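Local coordinates for protein UDP-N-acetylmuramate-alanine ligase MurC (Thermotoga maritima, PDB 1J6U) that catalyses the ATP-dependent ligation of L-alanine to UDP-N-acetylmuramate, a cytoplasmic step of peptidoglycan synthesis in bacterial cell wall formation, at residues D123-T128 / V167-E172; T129-H134 / E304-V309; L185-A190 / D217-F222. All coordinates share one frame; numbering follows the deposited sequence.

Interaction 1 (D123-T128 / V167-E172); sequences DGKTTT and VYELDE
Lys125 and Glu169 lay their aliphatic stems across each other at about a right angle, with Lys125 CG 3.2 Å from Glu169 CG, so that two charged residues meet first through methylene carbon. Both belong to the Mur ligase middle domain; Asp123 to Thr127 fall in its predicted ATP site, a P-loop-like turn running into helix 125-138, while Glu169 lies on strand 166-170. Gly124, at the N-cap, has a positive phi (95°) at which a side chain would collide with the preceding carbonyl oxygen. The lysine leaves its backbone with CG anti to N and then bends at chi3 (55°), which carries the chain past Leu170 O, 3.3 Å from Lys125 CD, and brings the ammonium to Asp171. There Lys125 NZ and Asp171 OD1 form a long salt bridge of 3.6 Å; NZ also bonds to Gly121 O, and Asp171 OD1 to Ser173 OG. Glu169 instead runs out extended beyond CG to Thr126, whose side chain it crosses at a slant. Thr126 OG1 lies 2.8 Å from Glu169 OE1, a weak hydrogen bond, and this same carboxylate oxygen accepts the backbone N-H of Gly148. A threonine suits the first turn of the helix here, its hydroxyl meeting the carboxylate while CG2 packs beside OE1. Glu169 and Glu172 also lie near the ammonium, beyond salt-bridge range, and Glu172 OE2 bonds to Tyr205 OH. The lysine thus ends among acidic side chains beside the helix N-terminus, consistent with a P-loop made for the phosphates of ATP.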
loop_
_atom_site.group_PDB
_atom_site.type_symbol
_atom_site.label_atom_id
_atom_site.label_comp_id
_atom_site.label_asym_id
_atom_site.label_seq_id
_atom_site.Cartn_x
_atom_site.Cartn_y
_atom_site.Cartn_z
ATOM N N ASP A 123 -2.344 -5.337 7.566
ATOM C CA ASP A 123 -2.063 -5.762 6.200
ATOM C C ASP A 123 -3.281 -5.666 5.306
ATOM O O ASP A 123 -4.372 -5.970 5.741
ATOM C CB ASP A 123 -1.626 -7.233 6.192
ATOM C CG ASP A 123 -0.582 -7.546 7.257
ATOM O OD1 ASP A 123 0.549 -7.000 7.164
ATOM O OD2 ASP A 123 -0.896 -8.343 8.181
ATOM N N GLY A 124 -3.073 -5.277 4.051
ATOM C CA GLY A 124 -4.144 -5.231 3.061
ATOM C C GLY A 124 -4.828 -3.893 2.884
ATOM O O GLY A 124 -5.621 -3.659 1.964
ATOM N N LYS A 125 -4.479 -3.001 3.782
ATOM C CA LYS A 125 -5.032 -1.677 3.847
ATOM C C LYS A 125 -5.023 -0.864 2.564
ATOM O O LYS A 125 -6.048 -0.317 2.155
ATOM C CB LYS A 125 -4.308 -0.973 5.001
ATOM C CG LYS A 125 -4.528 0.474 5.177
ATOM C CD LYS A 125 -3.716 0.926 6.373
ATOM C CE LYS A 125 -2.264 0.546 6.176
ATOM N NZ LYS A 125 -1.483 0.531 7.441
ATOM N N THR A 126 -3.877 -0.802 1.904
ATOM C CA THR A 126 -3.773 0.022 0.700
ATOM C C THR A 126 -4.529 -0.557 -0.472
ATOM O O THR A 126 -5.185 0.185 -1.216
ATOM C CB THR A 126 -2.257 0.286 0.312
ATOM O OG1 THR A 126 -1.561 0.770 1.460
ATOM C CG2 THR A 126 -2.130 1.337 -0.758
ATOM N N THR A 127 -4.429 -1.872 -0.667
ATOM C CA THR A 127 -5.147 -2.509 -1.770
ATOM C C THR A 127 -6.663 -2.390 -1.532
ATOM O O THR A 127 -7.427 -2.057 -2.463
ATOM C CB THR A 127 -4.760 -4.007 -1.932
ATOM O OG1 THR A 127 -3.487 -4.096 -2.566
ATOM C CG2 THR A 127 -5.783 -4.750 -2.815
ATOM N N THR A 128 -7.076 -2.658 -0.288
ATOM C CA THR A 128 -8.491 -2.579 0.083
ATOM C C THR A 128 -9.000 -1.175 -0.178
ATOM O O THR A 128 -10.065 -0.980 -0.782
ATOM C CB THR A 128 -8.690 -2.969 1.536
ATOM O OG1 THR A 128 -8.358 -4.359 1.679
ATOM C CG2 THR A 128 -10.161 -2.734 1.969
ATOM N N VAL A 167 -12.494 8.702 0.213
ATOM C CA VAL A 167 -11.959 7.392 0.566
ATOM C C VAL A 167 -10.510 7.573 1.007
ATOM O O VAL A 167 -9.713 8.215 0.299
ATOM C CB VAL A 167 -11.924 6.430 -0.677
ATOM C CG1 VAL A 167 -11.654 5.019 -0.232
ATOM C CG2 VAL A 167 -13.198 6.511 -1.448
ATOM N N TYR A 168 -10.148 6.990 2.141
ATOM C CA TYR A 168 -8.770 7.102 2.601
ATOM C C TYR A 168 -8.302 5.955 3.470
ATOM O O TYR A 168 -9.069 5.150 3.987
ATOM C CB TYR A 168 -8.573 8.416 3.332
ATOM C CG TYR A 168 -9.460 8.551 4.533
ATOM C CD1 TYR A 168 -9.018 8.149 5.805
ATOM C CD2 TYR A 168 -10.761 9.082 4.406
ATOM C CE1 TYR A 168 -9.846 8.275 6.930
ATOM C CE2 TYR A 168 -11.602 9.218 5.531
ATOM C CZ TYR A 168 -11.133 8.818 6.779
ATOM O OH TYR A 168 -11.923 9.014 7.866
ATOM N N GLU A 169 -6.998 5.912 3.604
ATOM C CA GLU A 169 -6.273 4.899 4.346
ATOM C C GLU A 169 -5.930 5.486 5.724
ATOM O O GLU A 169 -5.537 6.605 5.815
ATOM C CB GLU A 169 -4.997 4.621 3.540
ATOM C CG GLU A 169 -4.176 3.410 3.872
ATOM C CD GLU A 169 -3.006 3.221 2.890
ATOM O OE1 GLU A 169 -3.250 3.040 1.667
ATOM O OE2 GLU A 169 -1.837 3.257 3.350
ATOM N N LEU A 170 -6.113 4.749 6.800
ATOM C CA LEU A 170 -5.733 5.251 8.105
ATOM C C LEU A 170 -4.613 4.350 8.581
ATOM O O LEU A 170 -4.762 3.129 8.633
ATOM C CB LEU A 170 -6.884 5.155 9.113
ATOM C CG LEU A 170 -7.752 6.385 9.263
ATOM C CD1 LEU A 170 -8.711 6.159 10.400
ATOM C CD2 LEU A 170 -6.889 7.575 9.571
ATOM N N ASP A 171 -3.485 4.931 8.942
ATOM C CA ASP A 171 -2.397 4.093 9.419
ATOM C C ASP A 171 -2.525 3.822 10.917
ATOM O O ASP A 171 -2.427 4.733 11.737
ATOM C CB ASP A 171 -1.055 4.752 9.118
ATOM C CG ASP A 171 0.075 4.051 9.799
ATOM O OD1 ASP A 171 0.093 2.800 9.745
ATOM O OD2 ASP A 171 0.933 4.752 10.389
ATOM N N GLU A 172 -2.737 2.568 11.278
ATOM C CA GLU A 172 -2.885 2.249 12.671
ATOM C C GLU A 172 -1.558 2.255 13.401
ATOM O O GLU A 172 -1.413 1.653 14.475
ATOM C CB GLU A 172 -3.608 0.900 12.857
ATOM C CG GLU A 172 -3.168 -0.289 11.980
ATOM C CD GLU A 172 -1.734 -0.724 12.200
ATOM O OE1 GLU A 172 -0.824 0.029 11.779
ATOM O OE2 GLU A 172 -1.520 -1.812 12.794
#

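Interaction 2 (T129-H134 / E304-V309); sequences TAMVAH and EEFRGV
Ala130 turns its CB to the edge of the Phe306 ring, 3.7 Å from Phe306 CZ, where helix 125-138, which follows the predicted ATP-binding loop of the middle domain, meets the chain leaving helix 296-305. The same methyl presses on Val309 CG2; a small side chain fits this place, because helix and loop come close together. Next along the helix, Met131, a selenomethionine, makes a Met-aromatic contact with Phe306: its chain extends beyond CG and crosses the phenyl group at about a right angle. Met131 CG stands over one face of the Phe306 ring, 3.7 Å from the centroid, while SE is set obliquely. Gly308 N lies over the opposite face, so the phenyl is held between a methylene and a peptide. One turn on from Ala130, His134 projects toward the loop with CG anti to its backbone N (chi1 172°), bringing one face of the imidazole against the backbone of Phe306. The two rings meet obliquely, their planes at 57°. With an alanine in place of Phe306 the ring would be gone, which would probably open a gap beside Ala130 and leave Met131 CG without the face it packs on and His134 without its oblique ring partner. His134 NE2 has its hydrogen-bonding partner in Ala302 O, within the helix that precedes Phe306, and Phe306 CA sits 3.8 Å from the centroid of the His134 imidazole as a CH-pi contact.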
loop_
_atom_site.group_PDB
_atom_site.type_symbol
_atom_site.label_atom_id
_atom_site.label_comp_id
_atom_site.label_asym_id
_atom_site.label_seq_id
_atom_site.Cartn_x
_atom_site.Cartn_y
_atom_site.Cartn_z
ATOM N N THR A 129 -8.214 -0.187 0.237
ATOM C CA THR A 129 -8.584 1.196 -0.026
ATOM C C THR A 129 -8.690 1.476 -1.517
ATOM O O THR A 129 -9.582 2.192 -1.965
ATOM C CB THR A 129 -7.544 2.170 0.515
ATOM O OG1 THR A 129 -7.308 1.907 1.897
ATOM C CG2 THR A 129 -8.025 3.582 0.339
ATOM N N ALA A 130 -7.771 0.912 -2.290
ATOM C CA ALA A 130 -7.766 1.157 -3.727
ATOM C C ALA A 130 -9.020 0.515 -4.330
ATOM O O ALA A 130 -9.672 1.082 -5.241
ATOM C CB ALA A 130 -6.455 0.608 -4.363
HETATM N N MSE A 131 -9.372 -0.656 -3.805
HETATM C CA MSE A 131 -10.573 -1.347 -4.261
HETATM C C MSE A 131 -11.826 -0.479 -3.990
HETATM O O MSE A 131 -12.631 -0.271 -4.897
HETATM C CB MSE A 131 -10.689 -2.695 -3.582
HETATM C CG MSE A 131 -9.769 -3.694 -4.124
HETATM SE SE MSE A 131 -9.883 -5.327 -3.148
HETATM C CE MSE A 131 -9.117 -6.508 -4.480
ATOM N N VAL A 132 -11.960 0.033 -2.757
ATOM C CA VAL A 132 -13.074 0.876 -2.372
ATOM C C VAL A 132 -13.145 2.060 -3.310
ATOM O O VAL A 132 -14.202 2.336 -3.885
ATOM C CB VAL A 132 -12.925 1.386 -0.910
ATOM C CG1 VAL A 132 -14.065 2.388 -0.552
ATOM C CG2 VAL A 132 -12.978 0.219 0.028
ATOM N N ALA A 133 -12.022 2.755 -3.460
ATOM C CA ALA A 133 -11.956 3.894 -4.353
ATOM C C ALA A 133 -12.338 3.488 -5.779
ATOM O O ALA A 133 -13.081 4.194 -6.466
ATOM C CB ALA A 133 -10.521 4.491 -4.361
ATOM N N HIS A 134 -11.773 2.381 -6.246
ATOM C CA HIS A 134 -12.070 1.903 -7.593
ATOM C C HIS A 134 -13.590 1.630 -7.786
ATOM O O HIS A 134 -14.154 2.018 -8.801
ATOM C CB HIS A 134 -11.224 0.660 -7.862
ATOM C CG HIS A 134 -11.555 -0.046 -9.136
ATOM N ND1 HIS A 134 -11.149 0.414 -10.369
ATOM C CD2 HIS A 134 -12.184 -1.226 -9.363
ATOM C CE1 HIS A 134 -11.503 -0.454 -11.300
ATOM N NE2 HIS A 134 -12.132 -1.457 -10.716
ATOM N N GLU A 304 -13.776 -6.968 -10.624
ATOM C CA GLU A 304 -13.140 -7.839 -11.586
ATOM C C GLU A 304 -12.107 -7.061 -12.411
ATOM O O GLU A 304 -11.072 -7.589 -12.770
ATOM C CB GLU A 304 -14.187 -8.476 -12.496
ATOM C CG GLU A 304 -13.580 -9.338 -13.560
ATOM C CD GLU A 304 -14.568 -10.294 -14.168
ATOM O OE1 GLU A 304 -15.739 -9.891 -14.370
ATOM O OE2 GLU A 304 -14.163 -11.447 -14.452
ATOM N N GLU A 305 -12.387 -5.795 -12.657
ATOM C CA GLU A 305 -11.520 -4.931 -13.438
ATOM C C GLU A 305 -10.390 -4.234 -12.651
ATOM O O GLU A 305 -9.507 -3.661 -13.241
ATOM C CB GLU A 305 -12.388 -3.869 -14.137
ATOM C CG GLU A 305 -13.150 -4.380 -15.383
ATOM C CD GLU A 305 -14.241 -3.396 -15.878
ATOM O OE1 GLU A 305 -14.133 -2.179 -15.581
ATOM O OE2 GLU A 305 -15.199 -3.838 -16.572
ATOM N N PHE A 306 -10.427 -4.297 -11.332
ATOM C CA PHE A 306 -9.455 -3.634 -10.488
ATOM C C PHE A 306 -8.071 -4.020 -10.917
ATOM O O PHE A 306 -7.782 -5.190 -10.962
ATOM C CB PHE A 306 -9.672 -4.063 -9.055
ATOM C CG PHE A 306 -8.674 -3.520 -8.112
ATOM C CD1 PHE A 306 -8.511 -2.134 -7.966
ATOM C CD2 PHE A 306 -7.919 -4.387 -7.337
ATOM C CE1 PHE A 306 -7.608 -1.643 -7.059
ATOM C CE2 PHE A 306 -7.015 -3.907 -6.419
ATOM C CZ PHE A 306 -6.852 -2.526 -6.277
ATOM N N ARG A 307 -7.208 -3.042 -11.204
ATOM C CA ARG A 307 -5.875 -3.360 -11.688
ATOM C C ARG A 307 -4.747 -3.464 -10.680
ATOM O O ARG A 307 -3.642 -3.881 -11.018
ATOM C CB ARG A 307 -5.524 -2.460 -12.881
ATOM C CG ARG A 307 -6.349 -2.890 -14.119
ATOM C CD ARG A 307 -6.127 -2.073 -15.392
ATOM N N GLY A 308 -5.048 -3.163 -9.429
ATOM C CA GLY A 308 -4.050 -3.318 -8.384
ATOM C C GLY A 308 -3.295 -2.047 -8.096
ATOM O O GLY A 308 -3.442 -1.021 -8.785
ATOM N N VAL A 309 -2.477 -2.120 -7.068
ATOM C CA VAL A 309 -1.677 -0.982 -6.647
ATOM C C VAL A 309 -0.244 -1.298 -6.937
ATOM O O VAL A 309 0.169 -2.436 -6.697
ATOM C CB VAL A 309 -1.764 -0.794 -5.157
ATOM C CG1 VAL A 309 -0.825 0.383 -4.698
ATOM C CG2 VAL A 309 -3.196 -0.579 -4.788
#

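Interaction 3 (L185-A190 / D217-F222); sequences LIITNA and DLVVTF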
loop_
_atom_site.group_PDB
_atom_site.type_symbol
_atom_site.label_atom_id
_atom_site.label_comp_id
_atom_site.label_asym_id
_atom_site.label_seq_id
_atom_site.Cartn_x
_atom_site.Cartn_y
_atom_site.Cartn_z
ATOM N N LEU A 185 -15.812 2.093 8.157
ATOM C CA LEU A 185 -14.455 1.731 8.399
ATOM C C LEU A 185 -14.242 0.227 8.170
ATOM O O LEU A 185 -14.965 -0.619 8.752
ATOM C CB LEU A 185 -14.106 2.043 9.839
ATOM C CG LEU A 185 -12.809 1.390 10.300
ATOM C CD1 LEU A 185 -11.660 2.224 9.724
ATOM C CD2 LEU A 185 -12.746 1.302 11.836
ATOM N N ILE A 186 -13.292 -0.109 7.290
ATOM C CA ILE A 186 -12.930 -1.517 7.122
ATOM C C ILE A 186 -11.629 -1.660 7.931
ATOM O O ILE A 186 -10.718 -0.813 7.837
ATOM C CB ILE A 186 -12.592 -1.907 5.676
ATOM C CG1 ILE A 186 -13.845 -1.926 4.804
ATOM C CG2 ILE A 186 -11.941 -3.277 5.669
ATOM C CD1 ILE A 186 -13.550 -2.221 3.300
ATOM N N ILE A 187 -11.565 -2.685 8.765
ATOM C CA ILE A 187 -10.357 -2.942 9.535
ATOM C C ILE A 187 -9.944 -4.290 8.970
ATOM O O ILE A 187 -10.571 -5.303 9.299
ATOM C CB ILE A 187 -10.625 -3.137 11.037
ATOM C CG1 ILE A 187 -11.267 -1.884 11.646
ATOM C CG2 ILE A 187 -9.311 -3.458 11.750
ATOM C CD1 ILE A 187 -11.600 -2.045 13.157
ATOM N N THR A 188 -8.898 -4.303 8.132
ATOM C CA THR A 188 -8.432 -5.546 7.474
ATOM C C THR A 188 -8.001 -6.597 8.465
ATOM O O THR A 188 -8.316 -7.783 8.302
ATOM C CB THR A 188 -7.251 -5.284 6.551
ATOM O OG1 THR A 188 -6.256 -4.563 7.287
ATOM C CG2 THR A 188 -7.670 -4.474 5.351
ATOM N N ASN A 189 -7.266 -6.149 9.482
ATOM C CA ASN A 189 -6.769 -7.015 10.568
ATOM C C ASN A 189 -5.983 -6.069 11.443
ATOM O O ASN A 189 -5.741 -4.917 11.073
ATOM C CB ASN A 189 -5.824 -8.098 10.061
ATOM C CG ASN A 189 -4.767 -7.528 9.134
ATOM O OD1 ASN A 189 -4.105 -6.535 9.455
ATOM N ND2 ASN A 189 -4.623 -8.131 7.968
ATOM N N ALA A 190 -5.563 -6.559 12.590
ATOM C CA ALA A 190 -4.841 -5.725 13.542
ATOM C C ALA A 190 -3.947 -6.671 14.335
ATOM O O ALA A 190 -4.365 -7.251 15.348
ATOM C CB ALA A 190 -5.846 -5.011 14.479
ATOM N N ASP A 217 -20.190 4.680 11.882
ATOM C CA ASP A 217 -21.516 4.099 11.668
ATOM C C ASP A 217 -21.493 2.608 11.340
ATOM O O ASP A 217 -22.274 1.829 11.891
ATOM C CB ASP A 217 -22.222 4.850 10.568
ATOM C CG ASP A 217 -22.307 6.307 10.869
ATOM O OD1 ASP A 217 -22.266 6.629 12.080
ATOM O OD2 ASP A 217 -22.417 7.125 9.919
ATOM N N LEU A 218 -20.594 2.198 10.454
ATOM C CA LEU A 218 -20.506 0.796 10.103
ATOM C C LEU A 218 -19.039 0.347 10.077
ATOM O O LEU A 218 -18.194 0.933 9.407
ATOM C CB LEU A 218 -21.174 0.583 8.748
ATOM C CG LEU A 218 -21.221 -0.814 8.139
ATOM C CD1 LEU A 218 -22.133 -1.693 8.952
ATOM C CD2 LEU A 218 -21.706 -0.712 6.693
ATOM N N VAL A 219 -18.743 -0.706 10.820
ATOM C CA VAL A 219 -17.397 -1.211 10.883
ATOM C C VAL A 219 -17.352 -2.585 10.229
ATOM O O VAL A 219 -18.154 -3.460 10.569
ATOM C CB VAL A 219 -16.909 -1.317 12.370
ATOM C CG1 VAL A 219 -15.543 -1.970 12.434
ATOM C CG2 VAL A 219 -16.810 0.074 12.993
ATOM N N VAL A 220 -16.449 -2.770 9.257
ATOM C CA VAL A 220 -16.322 -4.088 8.643
ATOM C C VAL A 220 -15.071 -4.655 9.270
ATOM O O VAL A 220 -14.036 -3.989 9.407
ATOM C CB VAL A 220 -16.208 -4.062 7.105
ATOM C CG1 VAL A 220 -15.869 -5.443 6.613
ATOM C CG2 VAL A 220 -17.565 -3.642 6.482
ATOM N N THR A 221 -15.155 -5.913 9.623
ATOM C CA THR A 221 -14.063 -6.493 10.315
ATOM C C THR A 221 -13.764 -7.925 9.898
ATOM O O THR A 221 -14.648 -8.646 9.401
ATOM C CB THR A 221 -14.393 -6.370 11.799
ATOM O OG1 THR A 221 -13.308 -5.738 12.460
ATOM C CG2 THR A 221 -14.735 -7.703 12.409
ATOM N N PHE A 222 -12.502 -8.311 10.103
ATOM C CA PHE A 222 -11.995 -9.636 9.775
ATOM C C PHE A 222 -12.387 -10.611 10.894
ATOM O O PHE A 222 -11.874 -10.560 12.023
ATOM C CB PHE A 222 -10.466 -9.572 9.582
ATOM C CG PHE A 222 -9.849 -10.880 9.212
ATOM C CD1 PHE A 222 -10.510 -11.760 8.359
ATOM C CD2 PHE A 222 -8.600 -11.240 9.714
ATOM C CE1 PHE A 222 -9.944 -12.984 8.013
ATOM C CE2 PHE A 222 -8.019 -12.459 9.377
ATOM C CZ PHE A 222 -8.695 -13.336 8.525
#
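Leu185 and Val220 are joined by the shortest of three backbone hydrogen bonds that pair two parallel strands, 184-187 and 218-222, of a beta-alpha-beta unit whose crossover is helix 202-214. The well-packed part is the run from Leu185 to Ile187. Val220 N donates to Leu185 O at 2.7 Å. On either side of this bond Leu185 N donates to Leu218 O and Ile187 N to Val220 O, and all three bonds are nearly straight. Val219 CA makes an additional, weaker CA-H...O contact with Leu185 O. Ile186 and Val220 lie side by side, pointing the same way, with Ile186 CG1 3.9 Å from Val220 CB; helix 276-291 packs on both. On the other face Val219 is approached by both Leu185 and Ile187, with Ile187 CD1 4.0 Å from Val219 CG1, and helix 202-214 covers Leu185 and Ile187. Beta-branched valine and isoleucine suit the extended backbone, and with Leu185 they fill both faces of a buried sheet. Beyond Ile187 the pairing loosens. At Thr188 the chain leaves the strand by taking helical backbone angles, and the CA atoms of Thr188 and Phe222 stand 5.9 Å apart. Here the polar groups turn elsewhere: Thr188 and Asn189 turn to Asp123, while Thr221 OG1 bonds to Thr228 O. Phe222, partly exposed, keeps a contact with the turning chain. With CG anti to the backbone N (chi1 -179°), its ring is carried alongside Thr188 and Asn189 and also meets Phe236, and Phe222 CB lies 3.1 Å from Thr188 O.

How the interactions relate
Interactions 1 and 2 use successive turns of helix 125-138, their centres about 12 Å apart: the first turn faces strand 166-170 and the residues that follow it, and the next turns face the chain leaving helix 296-305. Val167 CG1 packs 3.6 Å from Val132 CG1 between them. Interaction 3 lies in the same sheet as strand 166-170, its centre about 10 Å from that of interaction 1. The two meet where Asn189 OD1 probably accepts a hydrogen bond from Asp123 N at 2.8 Å, tying the end of strand 184-187 to the predicted ATP-binding loop. Interactions 2 and 3 are about 17 Å apart between centres, and Val132 CG2 reaches Ile186 CD1 at 4.1 Å.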